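Local coordinates for protein probable thiosulfate sulfurtransferase (Thermus thermophilus, PDB 2EG4) that probably acts as a thiosulfate sulfurtransferase of the two-domain rhodanese type and binds a zinc ion, at residues T78-Q90 with V113-A125. Residues are numbered along the deposited sequence; the frame is centred on the assembly and turned at random.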
ATOM      1  N   THR A  78      -4.037   0.823  -1.865  1.00 14.99           N
ATOM      2  CA  THR A  78      -4.450   1.123  -3.223  1.00 14.71           C
ATOM      3  C   THR A  78      -3.424   2.066  -3.864  1.00 15.16           C
ATOM      4  O   THR A  78      -3.016   1.839  -4.999  1.00 14.50           O
ATOM      5  CB  THR A  78      -5.881   1.722  -3.247  1.00 11.34           C
ATOM      6  OG1 THR A  78      -6.788   0.798  -2.607  1.00 13.99           O
ATOM      7  CG2 THR A  78      -6.356   1.911  -4.699  1.00 16.03           C
ATOM      8  N   ALA A  79      -2.995   3.111  -3.145  1.00 13.12           N
ATOM      9  CA  ALA A  79      -1.996   4.027  -3.692  1.00 14.74           C
ATOM     10  C   ALA A  79      -0.692   3.292  -3.970  1.00 16.53           C
ATOM     11  O   ALA A  79       0.015   3.599  -4.935  1.00 15.35           O
ATOM     12  CB  ALA A  79      -1.744   5.195  -2.724  1.00 16.09           C
ATOM     13  N   PHE A  80      -0.386   2.330  -3.114  1.00 15.36           N
ATOM     14  CA  PHE A  80       0.826   1.546  -3.278  1.00 16.70           C
ATOM     15  C   PHE A  80       0.788   0.788  -4.605  1.00 13.90           C
ATOM     16  O   PHE A  80       1.769   0.784  -5.345  1.00 16.69           O
ATOM     17  CB  PHE A  80       1.013   0.561  -2.135  1.00 16.57           C
ATOM     18  CG  PHE A  80       2.298  -0.216  -2.244  1.00 16.63           C
ATOM     19  CD1 PHE A  80       3.526   0.417  -2.032  1.00 18.99           C
ATOM     20  CD2 PHE A  80       2.286  -1.545  -2.659  1.00 18.55           C
ATOM     21  CE1 PHE A  80       4.723  -0.264  -2.241  1.00 18.03           C
ATOM     22  CE2 PHE A  80       3.488  -2.236  -2.870  1.00 18.52           C
ATOM     23  CZ  PHE A  80       4.698  -1.594  -2.663  1.00 19.24           C
ATOM     24  N   PHE A  81      -0.332   0.161  -4.916  1.00 15.72           N
ATOM     25  CA  PHE A  81      -0.425  -0.549  -6.194  1.00 17.23           C
ATOM     26  C   PHE A  81      -0.294   0.412  -7.379  1.00 17.49           C
ATOM     27  O   PHE A  81       0.397   0.117  -8.354  1.00 15.23           O
ATOM     28  CB  PHE A  81      -1.772  -1.277  -6.315  1.00 18.15           C
ATOM     29  CG  PHE A  81      -1.803  -2.618  -5.651  1.00 17.28           C
ATOM     30  CD1 PHE A  81      -1.094  -3.690  -6.195  1.00 21.24           C
ATOM     31  CD2 PHE A  81      -2.564  -2.828  -4.522  1.00 16.95           C
ATOM     32  CE1 PHE A  81      -1.161  -4.960  -5.607  1.00 20.52           C
ATOM     33  CE2 PHE A  81      -2.651  -4.096  -3.917  1.00 18.11           C
ATOM     34  CZ  PHE A  81      -1.940  -5.170  -4.470  1.00 17.94           C
ATOM     35  N   LEU A  82      -0.987   1.560  -7.328  1.00 13.08           N
ATOM     36  CA  LEU A  82      -0.906   2.472  -8.465  1.00 16.82           C
ATOM     37  C   LEU A  82       0.517   3.007  -8.657  1.00 18.45           C
ATOM     38  O   LEU A  82       0.992   3.099  -9.794  1.00 19.26           O
ATOM     39  CB  LEU A  82      -1.930   3.613  -8.297  1.00 17.43           C
ATOM     40  CG  LEU A  82      -3.303   3.359  -8.957  1.00 24.41           C
ATOM     41  CD1 LEU A  82      -3.808   1.979  -8.624  1.00 21.65           C
ATOM     42  CD2 LEU A  82      -4.326   4.427  -8.524  1.00 18.51           C
ATOM     43  N   GLY A  83       1.196   3.333  -7.558  1.00 18.31           N
ATOM     44  CA  GLY A  83       2.562   3.831  -7.651  1.00 21.50           C
ATOM     45  C   GLY A  83       3.507   2.720  -8.110  1.00 22.17           C
ATOM     46  O   GLY A  83       4.472   2.945  -8.842  1.00 21.92           O
ATOM     47  N   LEU A  84       3.228   1.510  -7.656  1.00 20.69           N
ATOM     48  CA  LEU A  84       4.033   0.338  -8.030  1.00 20.22           C
ATOM     49  C   LEU A  84       3.935   0.068  -9.536  1.00 23.56           C
ATOM     50  O   LEU A  84       4.851  -0.502 -10.142  1.00 22.86           O
ATOM     51  CB  LEU A  84       3.552  -0.875  -7.232  1.00 19.06           C
ATOM     52  CG  LEU A  84       4.228  -2.226  -7.540  1.00 20.55           C
ATOM     53  CD1 LEU A  84       5.718  -2.182  -7.203  1.00 18.87           C
ATOM     54  CD2 LEU A  84       3.540  -3.309  -6.731  1.00 18.43           C
ATOM     55  N   GLY A  85       2.819   0.474 -10.134  1.00 20.24           N
ATOM     56  CA  GLY A  85       2.630   0.312 -11.561  1.00 21.22           C
ATOM     57  C   GLY A  85       3.269   1.445 -12.339  1.00 20.69           C
ATOM     58  O   GLY A  85       3.111   1.518 -13.561  1.00 22.16           O
ATOM     59  N   GLY A  86       3.950   2.350 -11.633  1.00 20.08           N
ATOM     60  CA  GLY A  86       4.629   3.456 -12.293  1.00 23.96           C
ATOM     61  C   GLY A  86       3.914   4.794 -12.399  1.00 24.37           C
ATOM     62  O   GLY A  86       4.420   5.720 -13.038  1.00 24.80           O
ATOM     63  N   LEU A  87       2.728   4.905 -11.820  1.00 23.26           N
ATOM     64  CA  LEU A  87       2.015   6.182 -11.866  1.00 22.13           C
ATOM     65  C   LEU A  87       2.529   7.110 -10.781  1.00 24.84           C
ATOM     66  O   LEU A  87       2.988   6.655  -9.736  1.00 23.46           O
ATOM     67  CB  LEU A  87       0.526   5.965 -11.639  1.00 22.88           C
ATOM     68  CG  LEU A  87      -0.250   5.246 -12.730  1.00 24.74           C
ATOM     69  CD1 LEU A  87      -1.660   4.951 -12.229  1.00 21.71           C
ATOM     70  CD2 LEU A  87      -0.280   6.113 -13.976  1.00 27.09           C
ATOM     71  N   GLU A  88       2.467   8.418 -11.038  1.00 22.66           N
ATOM     72  CA  GLU A  88       2.864   9.409 -10.050  1.00 23.15           C
ATOM     73  C   GLU A  88       1.614   9.556  -9.174  1.00 20.71           C
ATOM     74  O   GLU A  88       0.553   9.881  -9.675  1.00 21.27           O
ATOM     75  CB  GLU A  88       3.203  10.733 -10.739  1.00 28.99           C
ATOM     76  CG  GLU A  88       4.460  10.632 -11.608  1.00 38.21           C
ATOM     77  CD  GLU A  88       5.653  10.061 -10.835  1.00 43.16           C
ATOM     78  OE1 GLU A  88       5.983  10.613  -9.758  1.00 46.74           O
ATOM     79  OE2 GLU A  88       6.260   9.066 -11.306  1.00 45.48           O
ATOM     80  N   VAL A  89       1.736   9.260  -7.885  1.00 19.04           N
ATOM     81  CA  VAL A  89       0.574   9.314  -7.000  1.00 20.72           C
ATOM     82  C   VAL A  89       0.722  10.239  -5.820  1.00 20.33           C
ATOM     83  O   VAL A  89       1.837  10.508  -5.345  1.00 22.73           O
ATOM     84  CB  VAL A  89       0.225   7.890  -6.448  1.00 20.84           C
ATOM     85  CG1 VAL A  89      -0.075   6.961  -7.600  1.00 20.49           C
ATOM     86  CG2 VAL A  89       1.385   7.333  -5.626  1.00 25.83           C
ATOM     87  N   GLN A  90      -0.416  10.732  -5.339  1.00 20.73           N
ATOM     88  CA  GLN A  90      -0.439  11.602  -4.178  1.00 19.83           C
ATOM     89  C   GLN A  90      -1.639  11.196  -3.332  1.00 19.34           C
ATOM     90  O   GLN A  90      -2.678  10.851  -3.881  1.00 20.14           O
ATOM     91  CB  GLN A  90      -0.583  13.061  -4.615  1.00 24.89           C
ATOM     92  CG  GLN A  90      -0.557  14.060  -3.488  1.00 34.22           C
ATOM     93  CD  GLN A  90      -0.522  15.484  -4.016  1.00 40.56           C
ATOM     94  OE1 GLN A  90       0.172  15.772  -4.995  1.00 44.80           O
ATOM     95  NE2 GLN A  90      -1.263  16.380  -3.373  1.00 43.10           N
ATOM     96  N   VAL A 113      -2.320   3.741 -21.441  1.00 41.58           N
ATOM     97  CA  VAL A 113      -1.184   3.722 -20.544  1.00 39.57           C
ATOM     98  C   VAL A 113      -0.783   2.274 -20.284  1.00 38.41           C
ATOM     99  O   VAL A 113      -1.617   1.372 -20.308  1.00 37.49           O
ATOM    100  CB  VAL A 113      -1.542   4.380 -19.195  1.00 40.88           C
ATOM    101  CG1 VAL A 113      -2.622   3.568 -18.509  1.00 41.49           C
ATOM    102  CG2 VAL A 113      -0.309   4.489 -18.307  1.00 40.48           C
ATOM    103  N   VAL A 114       0.500   2.054 -20.044  1.00 36.59           N
ATOM    104  CA  VAL A 114       0.981   0.711 -19.764  1.00 34.72           C
ATOM    105  C   VAL A 114       1.774   0.770 -18.476  1.00 32.13           C
ATOM    106  O   VAL A 114       2.655   1.610 -18.317  1.00 31.77           O
ATOM    107  CB  VAL A 114       1.888   0.194 -20.898  1.00 36.90           C
ATOM    108  CG1 VAL A 114       2.446  -1.172 -20.537  1.00 37.66           C
ATOM    109  CG2 VAL A 114       1.089   0.119 -22.189  1.00 36.52           C
ATOM    110  N   ALA A 115       1.453  -0.118 -17.547  1.00 26.56           N
ATOM    111  CA  ALA A 115       2.154  -0.142 -16.276  1.00 23.50           C
ATOM    112  C   ALA A 115       3.595  -0.591 -16.460  1.00 25.69           C
ATOM    113  O   ALA A 115       3.899  -1.366 -17.361  1.00 26.45           O
ATOM    114  CB  ALA A 115       1.437  -1.082 -15.300  1.00 21.78           C
ATOM    115  N   LYS A 116       4.469  -0.086 -15.599  1.00 26.04           N
ATOM    116  CA  LYS A 116       5.888  -0.438 -15.592  1.00 26.72           C
ATOM    117  C   LYS A 116       6.220  -0.591 -14.112  1.00 24.44           C
ATOM    118  O   LYS A 116       6.256   0.401 -13.371  1.00 26.11           O
ATOM    119  CB  LYS A 116       6.732   0.683 -16.203  1.00 30.49           C
ATOM    120  CG  LYS A 116       8.212   0.362 -16.285  1.00 34.81           C
ATOM    121  CD  LYS A 116       8.458  -0.781 -17.247  1.00 40.73           C
ATOM    122  CE  LYS A 116       9.939  -1.045 -17.433  1.00 45.22           C
ATOM    123  NZ  LYS A 116      10.188  -2.015 -18.538  1.00 46.27           N
ATOM    124  N   LEU A 117       6.461  -1.820 -13.665  1.00 24.21           N
ATOM    125  CA  LEU A 117       6.738  -2.047 -12.248  1.00 24.31           C
ATOM    126  C   LEU A 117       7.885  -1.284 -11.635  1.00 28.90           C
ATOM    127  O   LEU A 117       9.006  -1.285 -12.142  1.00 24.67           O
ATOM    128  CB  LEU A 117       6.988  -3.524 -11.948  1.00 29.23           C
ATOM    129  CG  LEU A 117       5.834  -4.518 -11.867  1.00 31.21           C
ATOM    130  CD1 LEU A 117       6.345  -5.767 -11.143  1.00 27.46           C
ATOM    131  CD2 LEU A 117       4.645  -3.935 -11.111  1.00 30.85           C
ATOM    132  N   ARG A 118       7.603  -0.667 -10.500  1.00 27.30           N
ATOM    133  CA  ARG A 118       8.618   0.063  -9.766  1.00 28.93           C
ATOM    134  C   ARG A 118       9.150  -0.938  -8.740  1.00 27.79           C
ATOM    135  O   ARG A 118       8.772  -0.894  -7.576  1.00 23.17           O
ATOM    136  CB  ARG A 118       7.976   1.267  -9.077  1.00 32.51           C
ATOM    137  CG  ARG A 118       8.856   2.493  -9.061  1.00 37.08           C
ATOM    138  CD  ARG A 118       8.137   3.697  -8.476  1.00 41.43           C
ATOM    139  NE  ARG A 118       7.010   4.139  -9.289  1.00 47.24           N
ATOM    140  CZ  ARG A 118       6.683   5.415  -9.462  1.00 48.55           C
ATOM    141  NH1 ARG A 118       7.403   6.367  -8.878  1.00 51.82           N
ATOM    142  NH2 ARG A 118       5.646   5.745 -10.220  1.00 49.40           N
ATOM    143  N   ARG A 119      10.021  -1.858  -9.173  1.00 24.38           N
ATOM    144  CA  ARG A 119      10.547  -2.875  -8.269  1.00 27.59           C
ATOM    145  C   ARG A 119      11.184  -2.279  -7.032  1.00 26.20           C
ATOM    146  O   ARG A 119      11.216  -2.914  -5.981  1.00 26.65           O
ATOM    147  CB  ARG A 119      11.580  -3.777  -8.973  1.00 28.59           C
ATOM    148  CG  ARG A 119      10.982  -4.895  -9.817  1.00 35.88           C
ATOM    149  CD  ARG A 119      10.205  -5.904  -8.968  1.00 38.03           C
ATOM    150  NE  ARG A 119      11.057  -6.657  -8.043  1.00 40.66           N
ATOM    151  CZ  ARG A 119      11.925  -7.598  -8.405  1.00 41.27           C
ATOM    152  NH1 ARG A 119      12.071  -7.922  -9.684  1.00 43.31           N
ATOM    153  NH2 ARG A 119      12.656  -8.212  -7.484  1.00 40.09           N
ATOM    154  N   ASP A 120      11.688  -1.054  -7.157  1.00 26.37           N
ATOM    155  CA  ASP A 120      12.333  -0.394  -6.025  1.00 25.82           C
ATOM    156  C   ASP A 120      11.391  -0.143  -4.845  1.00 24.89           C
ATOM    157  O   ASP A 120      11.830   0.004  -3.698  1.00 24.70           O
ATOM    158  CB  ASP A 120      13.001   0.927  -6.471  1.00 27.03           C
ATOM    159  CG  ASP A 120      12.083   1.826  -7.286  1.00 27.61           C
ATOM    160  OD1 ASP A 120      11.679   1.416  -8.400  1.00 31.86           O
ATOM    161  OD2 ASP A 120      11.773   2.952  -6.826  1.00 28.78           O
ATOM    162  N   TRP A 121      10.094  -0.093  -5.119  1.00 22.67           N
ATOM    163  CA  TRP A 121       9.105   0.132  -4.062  1.00 21.20           C
ATOM    164  C   TRP A 121       8.759  -1.146  -3.303  1.00 21.10           C
ATOM    165  O   TRP A 121       8.214  -1.124  -2.203  1.00 18.98           O
ATOM    166  CB  TRP A 121       7.804   0.632  -4.689  1.00 21.38           C
ATOM    167  CG  TRP A 121       7.736   2.101  -4.918  1.00 22.54           C
ATOM    168  CD1 TRP A 121       8.779   2.946  -5.174  1.00 25.47           C
ATOM    169  CD2 TRP A 121       6.550   2.909  -4.897  1.00 23.75           C
ATOM    170  NE1 TRP A 121       8.311   4.242  -5.309  1.00 25.07           N
ATOM    171  CE2 TRP A 121       6.950   4.244  -5.142  1.00 25.94           C
ATOM    172  CE3 TRP A 121       5.188   2.632  -4.695  1.00 24.80           C
ATOM    173  CZ2 TRP A 121       6.033   5.307  -5.188  1.00 24.90           C
ATOM    174  CZ3 TRP A 121       4.275   3.676  -4.741  1.00 24.62           C
ATOM    175  CH2 TRP A 121       4.703   5.006  -4.986  1.00 24.62           C
ATOM    176  N   LEU A 122       9.082  -2.266  -3.918  1.00 21.08           N
ATOM    177  CA  LEU A 122       8.696  -3.559  -3.399  1.00 20.08           C
ATOM    178  C   LEU A 122       9.759  -4.469  -2.810  1.00 21.02           C
ATOM    179  O   LEU A 122      10.927  -4.366  -3.142  1.00 24.05           O
ATOM    180  CB  LEU A 122       8.031  -4.306  -4.562  1.00 20.52           C
ATOM    181  CG  LEU A 122       7.587  -5.759  -4.465  1.00 21.11           C
ATOM    182  CD1 LEU A 122       6.325  -5.836  -3.634  1.00 20.58           C
ATOM    183  CD2 LEU A 122       7.347  -6.314  -5.881  1.00 18.73           C
ATOM    184  N   LEU A 123       9.308  -5.350  -1.930  1.00 18.31           N
ATOM    185  CA  LEU A 123      10.126  -6.434  -1.399  1.00 22.41           C
ATOM    186  C   LEU A 123       9.390  -7.749  -1.733  1.00 19.94           C
ATOM    187  O   LEU A 123       8.216  -7.915  -1.410  1.00 19.05           O
ATOM    188  CB  LEU A 123      10.245  -6.387   0.122  1.00 24.10           C
ATOM    189  CG  LEU A 123      11.174  -5.349   0.722  1.00 28.37           C
ATOM    190  CD1 LEU A 123      11.092  -5.477   2.236  1.00 26.12           C
ATOM    191  CD2 LEU A 123      12.597  -5.559   0.223  1.00 29.63           C
ATOM    192  N   THR A 124      10.082  -8.685  -2.368  1.00 21.32           N
ATOM    193  CA  THR A 124       9.503  -9.992  -2.622  1.00 19.97           C
ATOM    194  C   THR A 124       9.895 -10.748  -1.346  1.00 21.44           C
ATOM    195  O   THR A 124      10.681 -10.219  -0.544  1.00 23.45           O
ATOM    196  CB  THR A 124      10.188 -10.699  -3.799  1.00 21.28           C
ATOM    197  OG1 THR A 124      11.596 -10.749  -3.543  1.00 21.32           O
ATOM    198  CG2 THR A 124       9.942  -9.951  -5.116  1.00 21.80           C
ATOM    199  N   ALA A 125       9.394 -11.968  -1.172  1.00 19.64           N
ATOM    200  CA  ALA A 125       9.711 -12.771   0.016  1.00 19.53           C
ATOM    201  C   ALA A 125      11.205 -12.976   0.115  1.00 20.44           C
ATOM    202  O   ALA A 125      11.788 -12.860   1.190  1.00 21.30           O
ATOM    203  CB  ALA A 125       9.030 -14.124  -0.041  1.00 19.99           C
TER
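Trp121 lays one face of its indole over Gly83 on helix 73-84. Its CZ3 comes to 3.4 Å from Gly83 CA, and a side chain at this glycine would clash with the ring. Phe80 has CG anti to its backbone N (chi1 -177°), which carries its ring past the indole. The rings lie roughly flat to each other, 27° apart, but so far offset that little of either sits over the other; Phe80 CE1 lies 3.8 Å from Trp121 CE3. Val89 CG2 meets the indole edge at CH2. Beside this pair, Leu84 CD1 reaches Leu122 CB, and Leu84 CG meets Leu117 CD2 at 4.0 Å.

Farther out, a Schellman motif with Gly86 at positive phi closes helix 73-84. Two backbone N-H groups of 113-125 take carbonyls at the helix end. Arg118 N donates to Leu84 O (2.8 Å), and Lys116 N donates to Gly85 O (2.9 Å). Arg118 bends at chi3. Its CD packs over the indole, and NE makes a weak hydrogen bond to Gly83 O (2.8 Å). At the rim, Arg118 NH2 forms a long salt bridge with Glu88 OE2 (3.5 Å), the two planes 38° apart. A leucine in place of Arg118 would probably leave Glu88 without this charge partner and Gly83 O with the bond from Gly86 N but not the weak side-chain one.

Leu117 N and Ala115 N are also held by helix 41-57, through Glu48 and Thr52. Segment 113-125, which leads into helix 125-129, is thus held against helix 73-84 by backbone bonds and by Trp121, which also meets Phe201 of helix 195-206. The positive charge of Arg118 would probably be favoured at this carbonyl-rich helix end.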